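Local coordinates for protein mRNA export factor MEX67 (Candida albicans, PDB 1Q40) that probably exports mRNA from the nucleus, its NTF2-like M domain pairing with a second protein chain, probably Mtr2, at residues B[70-75]-B[149-154]; B[44-49]-B[201-206]; B[109-114]-B[143-148]; B[118-123]-B[211-216]. All blocks are in the same frame, centred on the assembly; numbering follows the deposited sequence.

Contact 1: B[70-75]-B[149-154]; sequences FGYYLN and EVDGSA
The ring of Tyr72 turns an edge to Asp151. Asp151 OD1 lies near the ring plane, 4.0 Å from Tyr72 CE2, while the carboxylate plane is rotated 58° from the ring. Ser153 CB approaches the same ring obliquely, neither over a face nor in plane. The ring also packs on Gln147 and Pro148, which lead into 149-154. CG of Tyr72 stands anti to its carbonyl carbon (chi1 -80°). Its CB leaves the backbone away from 149-154, and the ring edge then swings back to the acid. The hydroxyl completes this side through a water bound to both Tyr72 OH and Asp151 OD2. His173 also bonds Asp151 OD2. The other oxygen, Asp151 OD1, is gripped from its own segment. Ser153 OG reaches Asp151 OD1 at 2.6 Å on the syn side, and Ser153 N reaches the same Asp151 OD1 at 3.1 Å, nearly along the C-O axis. These two donors probably fix the rotation of the carboxylate.

No direct hydrogen bond joins 70-75 to 149-154. Water does the work. One water donates to both Gly71 O and Ser153 O, 2.6 Å from each. Another donates to Tyr72 O and accepts from Gly152 N. Ser153 CB fits 3.3 Å from Gly71 O, and Asn75 CB lies 3.3 Å from Gly152 O. The contact is a water-mediated loop-to-loop junction at the margin of the NTF2-like fold, with an Asx turn at Asp151 to Ser153, closed by Ser153 N on Asp151 OD1.

Contact 2: B[44-49]-B[201-206]; sequences QFSMQV and SDTLLI
Phe45, Met47, Asp202, Leu204 and Ile206 make the tight side of this strand pair. Phe45 CD1 lies 3.5 Å from Asp202 CG, with ring and carboxylate planes 76° apart. CG of Phe45 is anti to the backbone N (chi1 175°), which swings the ring across towards the neighbouring strand. Asp202 OD2 has its own partners in Tyr39 and Arg185. Further along, Met47 CG rests 3.9 Å from Ile206 CG1. The selenomethionine chain then bends away. Helix 96-105 packs on this face at Phe45 and Asp202.

The other face is looser within the pair. Ser46 OG and Thr203 CG2 are 4.4 Å apart, though Gln48 CD meets Leu205 CD1 at 3.7 Å. This face is not left to solvent. The second protein chain takes hydrogen bonds with Gln44, Ser46, Gln48 and Ser201. Side chains of the pair also part at the Val49 end, where Phe70 and Tyr73 pack on Val49 instead.

Between the faces the backbones form a regular ladder. Ser46 N bonds Asp202 O at 3.2 Å, and Gln48 N bonds Leu204 O at 2.9 Å. Ser46 O and Gln48 O accept in return. This is a parallel strand pair in the curved mixed sheet of an NTF2-like domain, one face inward and one on the partner.

Contact 3: B[109-114]-B[143-148]; sequences KTRHDI and DEVAQP
Lys109 O takes one hydrogen bond and one CA-H contact from across the strand pair. Val145 N donates to Lys109 O at 2.9 Å, and Glu144 CA lies 3.4 Å from the same Lys109 O. The register slips here by one residue. Lys109 pairs with Ala146, yet Thr110 pairs with Glu144, so Val145 is the extra residue of a beta bulge. Its psi of -17° marks the break from extended backbone. Lys109 N still reaches Ala146 O at 3.0 Å. Beyond the bulge, Arg111 and Asp143 exchange two backbone bonds as an antiparallel hydrogen-bonded pair. Asp143 O also accepts a CA-H contact from Thr110.

The bulge turns the side chain of Val145 toward 109-111. Val145 CG1 meets Arg111 CG at 3.5 Å, the two side chains crossing at about a right angle. Arg111 also lies alongside Asp143, pointing the same way. Arg111 CD sits 3.4 Å from Asp143 OD2. CG of Arg111 falls between the backbone N and the carbonyl carbon (chi1 52°), and the bent chain brings Arg111 NH1 over only to a long salt bridge of 3.9 Å with Asp143 OD2. The guanidinium and carboxylate planes are 73° apart. On the other strand face, Thr110 OG1 bonds Asp29, while Glu144 is held by Tyr73, Lys181 and Ser179.

The short strand 109-111 borders strand 134-146, which also pairs with strands 122-127 and 181-190. Helix 14-29 lies against Thr110 and His112, and the His112 ring meets Trp28, Phe142 and Phe183.

Contact 4: B[118-123]-B[211-216]; sequences PELFSM and SDFPWK
Trp215 meets Leu120 and Ser122 across this contact. It belongs to a type I beta turn, Phe213 to Lys216, in the tail that follows the last strand of the NTF2-like sheet. Trp215 NE1 donates to Leu120 O at 3.0 Å. The bond is straight at hydrogen (171°) and the oxygen is in the indole plane. At the oxygen, however, the donor stands above the carbonyl plane, off the lone-pair directions. Glu119 O lies at the same ring edge, 3.6 Å from Trp215 CD1.

Both indole faces are met. Ser122 CB makes a CH-pi contact over the five-membered ring of Trp215, 3.8 Å from its centroid. On the opposite face Phe213 CD1 lies offset toward the rim. Phe213 CZ also reaches Leu120 CD2 at 4.1 Å.

The next shell sets these rings. Lys216 N bonds Phe213 O and closes the turn, and Lys216 CB lies over one face of the Phe213 ring, toward its rim. Lys216 NZ then reaches back to Ser211 O at 2.7 Å. Ser122 is held in strand 122-127 by backbone bonding to His139, which also touches Trp215. The second protein chain packs its backbone on Phe213 and Trp215. Ser122 OG sits 3.3 Å above the centre of the Trp215 indole and has no polar partner in the model.

In the fold
From the N terminus, strand 44-49 opens the longest loop, which contact 2 closes at 201-206. Inside it, 70-75 opens the loop that contact 1 closes at 149-154. Contact 3 lies deeper still, joining 109-114 to 143-148. Contact 4 starts at 118-123, within all three loops, but ends at 211-216, past the last of them. It therefore crosses the other three. Contacts 2 and 3 both belong to the mixed sheet, and contact 4 ties the C-terminal tail to its strand 122-127. Contact 1 joins two loops. Tyr73 links it to contact 2 by packing and to contact 3 through Glu144. Phe121 packs against 112-114, joining contacts 3 and 4.

Contact 1: B[70-75]-B[149-154]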
# COMPACT_ATOMS: atom_id res chain seq x y z
N PHE B 70 17.04 -9.05 0.40
CA PHE B 70 16.30 -8.52 -0.75
C PHE B 70 17.16 -8.31 -2.02
O PHE B 70 16.77 -7.55 -2.90
CB PHE B 70 15.64 -7.19 -0.38
CG PHE B 70 14.54 -7.32 0.64
CD1 PHE B 70 14.76 -7.00 1.97
CD2 PHE B 70 13.27 -7.72 0.25
CE1 PHE B 70 13.72 -7.10 2.90
CE2 PHE B 70 12.23 -7.83 1.17
CZ PHE B 70 12.45 -7.52 2.50
N GLY B 71 18.31 -8.99 -2.10
CA GLY B 71 19.26 -8.85 -3.19
C GLY B 71 18.76 -8.87 -4.63
O GLY B 71 19.26 -8.12 -5.46
N TYR B 72 17.77 -9.71 -4.95
CA TYR B 72 17.22 -9.75 -6.31
C TYR B 72 16.31 -8.55 -6.66
O TYR B 72 16.08 -8.27 -7.83
CB TYR B 72 16.43 -11.04 -6.54
CG TYR B 72 17.30 -12.25 -6.86
CD1 TYR B 72 17.17 -13.44 -6.14
CD2 TYR B 72 18.25 -12.20 -7.87
CE1 TYR B 72 17.98 -14.55 -6.43
CE2 TYR B 72 19.06 -13.29 -8.16
CZ TYR B 72 18.91 -14.46 -7.44
OH TYR B 72 19.71 -15.53 -7.76
N TYR B 73 15.83 -7.86 -5.64
CA TYR B 73 14.82 -6.82 -5.76
C TYR B 73 15.34 -5.38 -5.66
O TYR B 73 14.71 -4.45 -6.17
CB TYR B 73 13.81 -7.00 -4.64
CG TYR B 73 13.06 -8.31 -4.68
CD1 TYR B 73 11.87 -8.42 -5.38
CD2 TYR B 73 13.54 -9.43 -4.02
CE1 TYR B 73 11.17 -9.61 -5.43
CE2 TYR B 73 12.83 -10.65 -4.05
CZ TYR B 73 11.64 -10.72 -4.75
OH TYR B 73 10.91 -11.89 -4.82
N LEU B 74 16.47 -5.20 -4.99
CA LEU B 74 16.90 -3.87 -4.58
C LEU B 74 17.26 -2.94 -5.73
O LEU B 74 16.95 -1.75 -5.67
CB LEU B 74 18.10 -3.94 -3.62
CG LEU B 74 17.82 -4.49 -2.24
CD1 LEU B 74 19.14 -4.66 -1.51
CD2 LEU B 74 16.92 -3.56 -1.47
N ASN B 75 17.93 -3.44 -6.75
CA ASN B 75 18.36 -2.55 -7.84
C ASN B 75 17.18 -1.99 -8.62
O ASN B 75 17.23 -0.87 -9.13
CB ASN B 75 19.32 -3.24 -8.80
CG ASN B 75 19.94 -2.27 -9.78
OD1 ASN B 75 20.49 -1.24 -9.38
ND2 ASN B 75 19.83 -2.56 -11.07
N GLU B 149 14.75 -15.27 -14.32
CA GLU B 149 15.28 -15.57 -15.64
C GLU B 149 16.48 -14.68 -15.97
O GLU B 149 17.50 -15.16 -16.47
CB GLU B 149 14.19 -15.42 -16.70
CG GLU B 149 14.70 -15.59 -18.13
CD GLU B 149 13.58 -15.70 -19.15
OE1 GLU B 149 12.42 -15.41 -18.80
OE2 GLU B 149 13.87 -16.07 -20.31
N VAL B 150 16.34 -13.40 -15.64
CA VAL B 150 17.35 -12.37 -15.90
C VAL B 150 17.80 -11.78 -14.57
O VAL B 150 16.98 -11.30 -13.79
CB VAL B 150 16.78 -11.25 -16.79
CG1 VAL B 150 17.81 -10.12 -17.01
CG2 VAL B 150 16.31 -11.81 -18.12
N ASP B 151 19.11 -11.82 -14.30
CA ASP B 151 19.63 -11.35 -13.01
C ASP B 151 19.75 -9.83 -13.02
O ASP B 151 20.62 -9.29 -13.68
CB ASP B 151 21.00 -11.98 -12.73
CG ASP B 151 21.43 -11.86 -11.26
OD1 ASP B 151 21.06 -10.88 -10.57
OD2 ASP B 151 22.15 -12.73 -10.72
N GLY B 152 18.86 -9.16 -12.30
CA GLY B 152 18.89 -7.70 -12.22
C GLY B 152 19.42 -7.17 -10.89
O GLY B 152 19.05 -6.07 -10.50
N SER B 153 20.28 -7.93 -10.22
CA SER B 153 20.69 -7.64 -8.85
C SER B 153 21.85 -6.64 -8.71
O SER B 153 21.89 -5.86 -7.76
CB SER B 153 21.06 -8.95 -8.11
OG SER B 153 22.19 -9.57 -8.69
N ALA B 154 22.81 -6.68 -9.64
CA ALA B 154 23.97 -5.79 -9.59
C ALA B 154 23.56 -4.33 -9.73
O ALA B 154 23.10 -3.89 -10.79
CB ALA B 154 24.97 -6.15 -10.69
O HOH W 1 20.01 -5.69 -5.92
O HOH W 2 16.75 -9.57 -10.23
O HOH W 3 16.56 -5.74 -8.69
O HOH W 4 20.86 -15.38 -10.41

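Contact 2: B[44-49]-B[201-206]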
# COMPACT_ATOMS: atom_id res chain seq x y z
N GLN B 44 1.60 0.87 -17.17
CA GLN B 44 2.71 1.12 -16.25
C GLN B 44 2.85 0.02 -15.18
O GLN B 44 1.85 -0.46 -14.61
CB GLN B 44 2.57 2.49 -15.59
CG GLN B 44 2.59 3.65 -16.55
CD GLN B 44 2.37 4.99 -15.86
OE1 GLN B 44 3.31 5.58 -15.32
NE2 GLN B 44 1.14 5.48 -15.88
N PHE B 45 4.10 -0.38 -14.95
CA PHE B 45 4.46 -1.27 -13.86
C PHE B 45 5.68 -0.76 -13.12
O PHE B 45 6.66 -0.35 -13.72
CB PHE B 45 4.80 -2.66 -14.38
CG PHE B 45 5.30 -3.60 -13.31
CD1 PHE B 45 4.41 -4.14 -12.39
CD2 PHE B 45 6.65 -3.94 -13.23
CE1 PHE B 45 4.86 -5.01 -11.39
CE2 PHE B 45 7.10 -4.79 -12.22
CZ PHE B 45 6.21 -5.32 -11.31
N SER B 46 5.62 -0.81 -11.79
CA SER B 46 6.83 -0.71 -10.99
C SER B 46 6.72 -1.54 -9.72
O SER B 46 5.61 -1.89 -9.27
CB SER B 46 7.19 0.75 -10.69
OG SER B 46 6.07 1.49 -10.23
N MSE B 47 7.88 -1.91 -9.19
CA MSE B 47 8.00 -2.70 -7.98
C MSE B 47 8.80 -1.91 -6.94
O MSE B 47 9.79 -1.25 -7.27
CB MSE B 47 8.68 -4.05 -8.29
CG MSE B 47 8.89 -4.96 -7.09
SE MSE B 47 10.59 -4.60 -6.16
CE MSE B 47 11.79 -4.73 -7.64
N GLN B 48 8.35 -1.97 -5.69
CA GLN B 48 9.00 -1.27 -4.57
C GLN B 48 9.27 -2.25 -3.42
O GLN B 48 8.45 -3.12 -3.14
CB GLN B 48 8.11 -0.08 -4.11
CG GLN B 48 6.67 -0.45 -3.68
CD GLN B 48 5.79 0.76 -3.30
OE1 GLN B 48 6.19 1.60 -2.50
NE2 GLN B 48 4.59 0.83 -3.87
N VAL B 49 10.42 -2.12 -2.77
CA VAL B 49 10.78 -2.91 -1.59
C VAL B 49 10.61 -2.04 -0.34
O VAL B 49 11.06 -0.89 -0.29
CB VAL B 49 12.23 -3.43 -1.66
CG1 VAL B 49 12.64 -4.09 -0.35
CG2 VAL B 49 12.39 -4.39 -2.83
N SER B 201 -2.34 0.15 -14.84
CA SER B 201 -1.36 0.41 -13.78
C SER B 201 -1.22 -0.84 -12.92
O SER B 201 -2.20 -1.52 -12.65
CB SER B 201 -1.78 1.61 -12.91
OG SER B 201 -0.96 1.72 -11.75
N ASP B 202 -0.00 -1.11 -12.47
CA ASP B 202 0.34 -2.32 -11.75
C ASP B 202 1.51 -1.98 -10.82
O ASP B 202 2.60 -1.69 -11.30
CB ASP B 202 0.73 -3.37 -12.77
CG ASP B 202 0.99 -4.74 -12.18
OD1 ASP B 202 1.10 -4.89 -10.94
OD2 ASP B 202 1.13 -5.74 -12.92
N THR B 203 1.27 -1.99 -9.50
CA THR B 203 2.31 -1.72 -8.50
C THR B 203 2.44 -2.90 -7.55
O THR B 203 1.46 -3.32 -6.94
CB THR B 203 2.03 -0.41 -7.69
OG1 THR B 203 0.69 -0.38 -7.19
CG2 THR B 203 2.08 0.79 -8.58
N LEU B 204 3.67 -3.41 -7.42
CA LEU B 204 3.98 -4.55 -6.58
C LEU B 204 4.86 -4.07 -5.45
O LEU B 204 5.90 -3.46 -5.70
CB LEU B 204 4.74 -5.61 -7.38
CG LEU B 204 5.28 -6.84 -6.65
CD1 LEU B 204 4.19 -7.59 -5.90
CD2 LEU B 204 5.96 -7.76 -7.63
N LEU B 205 4.45 -4.34 -4.21
CA LEU B 205 5.23 -4.02 -3.03
C LEU B 205 5.73 -5.33 -2.39
O LEU B 205 4.93 -6.22 -2.12
CB LEU B 205 4.40 -3.23 -2.02
CG LEU B 205 5.20 -2.65 -0.83
CD1 LEU B 205 4.65 -1.33 -0.41
CD2 LEU B 205 5.20 -3.59 0.39
N ILE B 206 7.03 -5.40 -2.16
CA ILE B 206 7.71 -6.57 -1.60
C ILE B 206 8.23 -6.22 -0.20
O ILE B 206 8.85 -5.18 -0.01
CB ILE B 206 8.89 -6.97 -2.52
CG1 ILE B 206 8.40 -7.29 -3.94
CG2 ILE B 206 9.68 -8.14 -1.93
CD1 ILE B 206 7.50 -8.54 -4.02

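Contact 3: B[109-114]-B[143-148]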
# COMPACT_ATOMS: atom_id res chain seq x y z
N LYS B 109 11.17 -16.34 -9.58
CA LYS B 109 10.04 -17.20 -9.92
C LYS B 109 9.36 -17.66 -8.65
O LYS B 109 10.02 -17.90 -7.64
CB LYS B 109 10.54 -18.39 -10.75
CG LYS B 109 11.27 -17.93 -12.04
CD LYS B 109 11.56 -19.05 -13.00
CE LYS B 109 12.21 -18.50 -14.26
NZ LYS B 109 12.83 -19.57 -15.07
N THR B 110 8.03 -17.78 -8.70
CA THR B 110 7.21 -17.89 -7.51
C THR B 110 6.19 -19.02 -7.55
O THR B 110 5.87 -19.57 -8.61
CB THR B 110 6.40 -16.58 -7.32
OG1 THR B 110 5.74 -16.24 -8.55
CG2 THR B 110 7.33 -15.39 -7.02
N ARG B 111 5.66 -19.33 -6.38
CA ARG B 111 4.40 -20.03 -6.27
C ARG B 111 3.54 -19.37 -5.19
O ARG B 111 3.95 -19.24 -4.04
CB ARG B 111 4.60 -21.53 -6.03
CG ARG B 111 5.51 -21.88 -4.90
CD ARG B 111 4.78 -22.45 -3.70
NE ARG B 111 4.30 -23.81 -3.92
CZ ARG B 111 3.51 -24.47 -3.08
NH1 ARG B 111 3.11 -23.89 -1.95
NH2 ARG B 111 3.12 -25.71 -3.36
N HIS B 112 2.38 -18.88 -5.62
CA HIS B 112 1.34 -18.35 -4.75
C HIS B 112 0.32 -19.47 -4.57
O HIS B 112 -0.26 -19.94 -5.54
CB HIS B 112 0.65 -17.15 -5.40
CG HIS B 112 1.54 -15.97 -5.63
ND1 HIS B 112 2.55 -15.97 -6.58
CD2 HIS B 112 1.55 -14.74 -5.07
CE1 HIS B 112 3.15 -14.79 -6.57
NE2 HIS B 112 2.56 -14.02 -5.67
N ASP B 113 0.09 -19.88 -3.33
CA ASP B 113 -0.72 -21.06 -3.04
C ASP B 113 -2.19 -20.66 -2.85
O ASP B 113 -2.80 -20.95 -1.82
CB ASP B 113 -0.13 -21.75 -1.80
CG ASP B 113 -0.70 -23.13 -1.55
OD1 ASP B 113 -0.95 -23.88 -2.52
OD2 ASP B 113 -0.91 -23.54 -0.38
N ILE B 114 -2.76 -20.01 -3.87
CA ILE B 114 -4.09 -19.41 -3.78
C ILE B 114 -5.23 -20.42 -3.97
O ILE B 114 -6.33 -20.20 -3.46
CB ILE B 114 -4.24 -18.23 -4.78
CG1 ILE B 114 -5.47 -17.38 -4.44
CG2 ILE B 114 -4.30 -18.71 -6.23
CD1 ILE B 114 -5.23 -15.88 -4.51
N ASP B 143 6.18 -18.21 -2.08
CA ASP B 143 7.47 -18.89 -2.03
C ASP B 143 8.25 -18.52 -3.28
O ASP B 143 7.67 -18.34 -4.35
CB ASP B 143 7.27 -20.40 -2.02
CG ASP B 143 6.64 -20.88 -0.75
OD1 ASP B 143 7.39 -21.10 0.22
OD2 ASP B 143 5.40 -21.06 -0.63
N GLU B 144 9.56 -18.38 -3.14
CA GLU B 144 10.43 -18.24 -4.29
C GLU B 144 10.96 -19.62 -4.62
O GLU B 144 11.54 -20.26 -3.76
CB GLU B 144 11.56 -17.27 -3.99
CG GLU B 144 11.08 -15.84 -3.79
CD GLU B 144 12.19 -14.91 -3.33
OE1 GLU B 144 13.30 -15.39 -3.03
OE2 GLU B 144 11.94 -13.68 -3.24
N VAL B 145 10.73 -20.07 -5.85
CA VAL B 145 11.11 -21.42 -6.28
C VAL B 145 12.35 -21.47 -7.17
O VAL B 145 12.95 -22.52 -7.35
CB VAL B 145 9.94 -22.14 -6.98
CG1 VAL B 145 8.76 -22.31 -6.03
CG2 VAL B 145 9.49 -21.40 -8.24
N ALA B 146 12.74 -20.33 -7.73
CA ALA B 146 13.93 -20.25 -8.56
C ALA B 146 14.38 -18.81 -8.76
O ALA B 146 13.58 -17.87 -8.60
CB ALA B 146 13.69 -20.93 -9.94
N GLN B 147 15.66 -18.65 -9.09
CA GLN B 147 16.25 -17.35 -9.42
C GLN B 147 15.47 -16.76 -10.58
O GLN B 147 14.83 -17.51 -11.33
CB GLN B 147 17.75 -17.52 -9.79
CG GLN B 147 18.00 -18.25 -11.11
CD GLN B 147 19.48 -18.61 -11.37
OE1 GLN B 147 20.23 -18.92 -10.44
NE2 GLN B 147 19.87 -18.59 -12.64
N PRO B 148 15.50 -15.45 -10.76
CA PRO B 148 14.86 -14.84 -11.93
C PRO B 148 15.52 -15.29 -13.24
O PRO B 148 16.68 -15.67 -13.26
CB PRO B 148 15.04 -13.33 -11.71
CG PRO B 148 16.10 -13.20 -10.71
CD PRO B 148 16.10 -14.44 -9.87

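Contact 4: B[118-123]-B[211-216]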
# COMPACT_ATOMS: atom_id res chain seq x y z
N PRO B 118 -6.35 -20.30 -0.14
CA PRO B 118 -6.82 -18.94 -0.46
C PRO B 118 -6.92 -18.03 0.76
O PRO B 118 -6.99 -16.81 0.61
CB PRO B 118 -8.21 -19.17 -1.05
CG PRO B 118 -8.63 -20.52 -0.55
CD PRO B 118 -7.38 -21.32 -0.41
N GLU B 119 -6.93 -18.63 1.95
CA GLU B 119 -7.00 -17.91 3.21
C GLU B 119 -5.71 -17.16 3.61
O GLU B 119 -5.73 -16.36 4.54
CB GLU B 119 -7.42 -18.87 4.34
CG GLU B 119 -6.39 -19.95 4.67
CD GLU B 119 -6.72 -21.32 4.10
OE1 GLU B 119 -7.32 -21.42 3.00
OE2 GLU B 119 -6.35 -22.32 4.76
N LEU B 120 -4.60 -17.41 2.92
CA LEU B 120 -3.38 -16.61 3.12
C LEU B 120 -3.52 -15.19 2.56
O LEU B 120 -2.68 -14.33 2.83
CB LEU B 120 -2.16 -17.26 2.46
CG LEU B 120 -1.78 -18.69 2.82
CD1 LEU B 120 -0.52 -19.10 2.06
CD2 LEU B 120 -1.58 -18.85 4.32
N PHE B 121 -4.57 -14.97 1.79
CA PHE B 121 -4.73 -13.78 0.98
C PHE B 121 -5.93 -12.94 1.42
O PHE B 121 -6.93 -13.47 1.92
CB PHE B 121 -4.88 -14.18 -0.49
CG PHE B 121 -3.68 -14.91 -1.03
CD1 PHE B 121 -3.61 -16.30 -0.96
CD2 PHE B 121 -2.62 -14.21 -1.59
CE1 PHE B 121 -2.49 -16.97 -1.45
CE2 PHE B 121 -1.49 -14.88 -2.08
CZ PHE B 121 -1.42 -16.26 -2.00
N SER B 122 -5.80 -11.62 1.28
CA SER B 122 -6.93 -10.71 1.37
C SER B 122 -6.95 -9.80 0.15
O SER B 122 -5.93 -9.58 -0.50
CB SER B 122 -6.91 -9.90 2.67
OG SER B 122 -5.81 -9.01 2.74
N MSE B 123 -8.13 -9.28 -0.16
CA MSE B 123 -8.35 -8.52 -1.39
C MSE B 123 -9.43 -7.47 -1.19
O MSE B 123 -10.43 -7.73 -0.53
CB MSE B 123 -8.76 -9.48 -2.50
CG MSE B 123 -8.75 -8.91 -3.92
SE MSE B 123 -9.40 -10.22 -5.28
CE MSE B 123 -8.91 -11.84 -4.42
N SER B 211 4.23 -14.66 8.92
CA SER B 211 3.37 -15.83 9.07
C SER B 211 2.14 -15.51 9.91
O SER B 211 1.19 -16.29 9.96
CB SER B 211 4.15 -16.99 9.69
OG SER B 211 4.67 -16.66 10.96
N ASP B 212 2.16 -14.34 10.56
CA ASP B 212 1.00 -13.80 11.25
C ASP B 212 0.49 -12.51 10.58
O ASP B 212 1.25 -11.58 10.30
CB ASP B 212 1.35 -13.53 12.71
CG ASP B 212 0.12 -13.26 13.56
OD1 ASP B 212 0.08 -12.18 14.19
OD2 ASP B 212 -0.86 -14.05 13.62
N PHE B 213 -0.82 -12.48 10.33
CA PHE B 213 -1.47 -11.36 9.66
C PHE B 213 -2.93 -11.30 10.12
O PHE B 213 -3.47 -12.31 10.57
CB PHE B 213 -1.37 -11.54 8.13
CG PHE B 213 -1.58 -12.96 7.68
CD1 PHE B 213 -2.85 -13.40 7.33
CD2 PHE B 213 -0.52 -13.86 7.65
CE1 PHE B 213 -3.06 -14.73 6.94
CE2 PHE B 213 -0.72 -15.20 7.27
CZ PHE B 213 -1.99 -15.63 6.90
N PRO B 214 -3.57 -10.14 10.02
CA PRO B 214 -4.89 -9.93 10.64
C PRO B 214 -6.06 -10.73 10.05
O PRO B 214 -7.06 -10.89 10.75
CB PRO B 214 -5.12 -8.42 10.46
CG PRO B 214 -3.79 -7.86 10.16
CD PRO B 214 -3.09 -8.91 9.37
N TRP B 215 -5.94 -11.23 8.83
CA TRP B 215 -7.01 -12.05 8.23
C TRP B 215 -6.73 -13.55 8.35
O TRP B 215 -7.37 -14.35 7.68
CB TRP B 215 -7.24 -11.65 6.76
CG TRP B 215 -6.01 -11.77 5.92
CD1 TRP B 215 -5.59 -12.87 5.23
CD2 TRP B 215 -5.03 -10.75 5.67
NE1 TRP B 215 -4.42 -12.60 4.57
CE2 TRP B 215 -4.05 -11.30 4.83
CE3 TRP B 215 -4.89 -9.42 6.09
CZ2 TRP B 215 -2.94 -10.58 4.39
CZ3 TRP B 215 -3.78 -8.70 5.64
CH2 TRP B 215 -2.83 -9.28 4.80
N LYS B 216 -5.81 -13.93 9.23
CA LYS B 216 -5.39 -15.33 9.38
C LYS B 216 -6.49 -16.20 10.01
O LYS B 216 -7.32 -15.69 10.75
CB LYS B 216 -4.11 -15.41 10.22
CG LYS B 216 -3.50 -16.81 10.33
CD LYS B 216 -2.12 -16.77 10.97
CE LYS B 216 -1.54 -18.16 11.14
NZ LYS B 216 -0.07 -18.12 11.41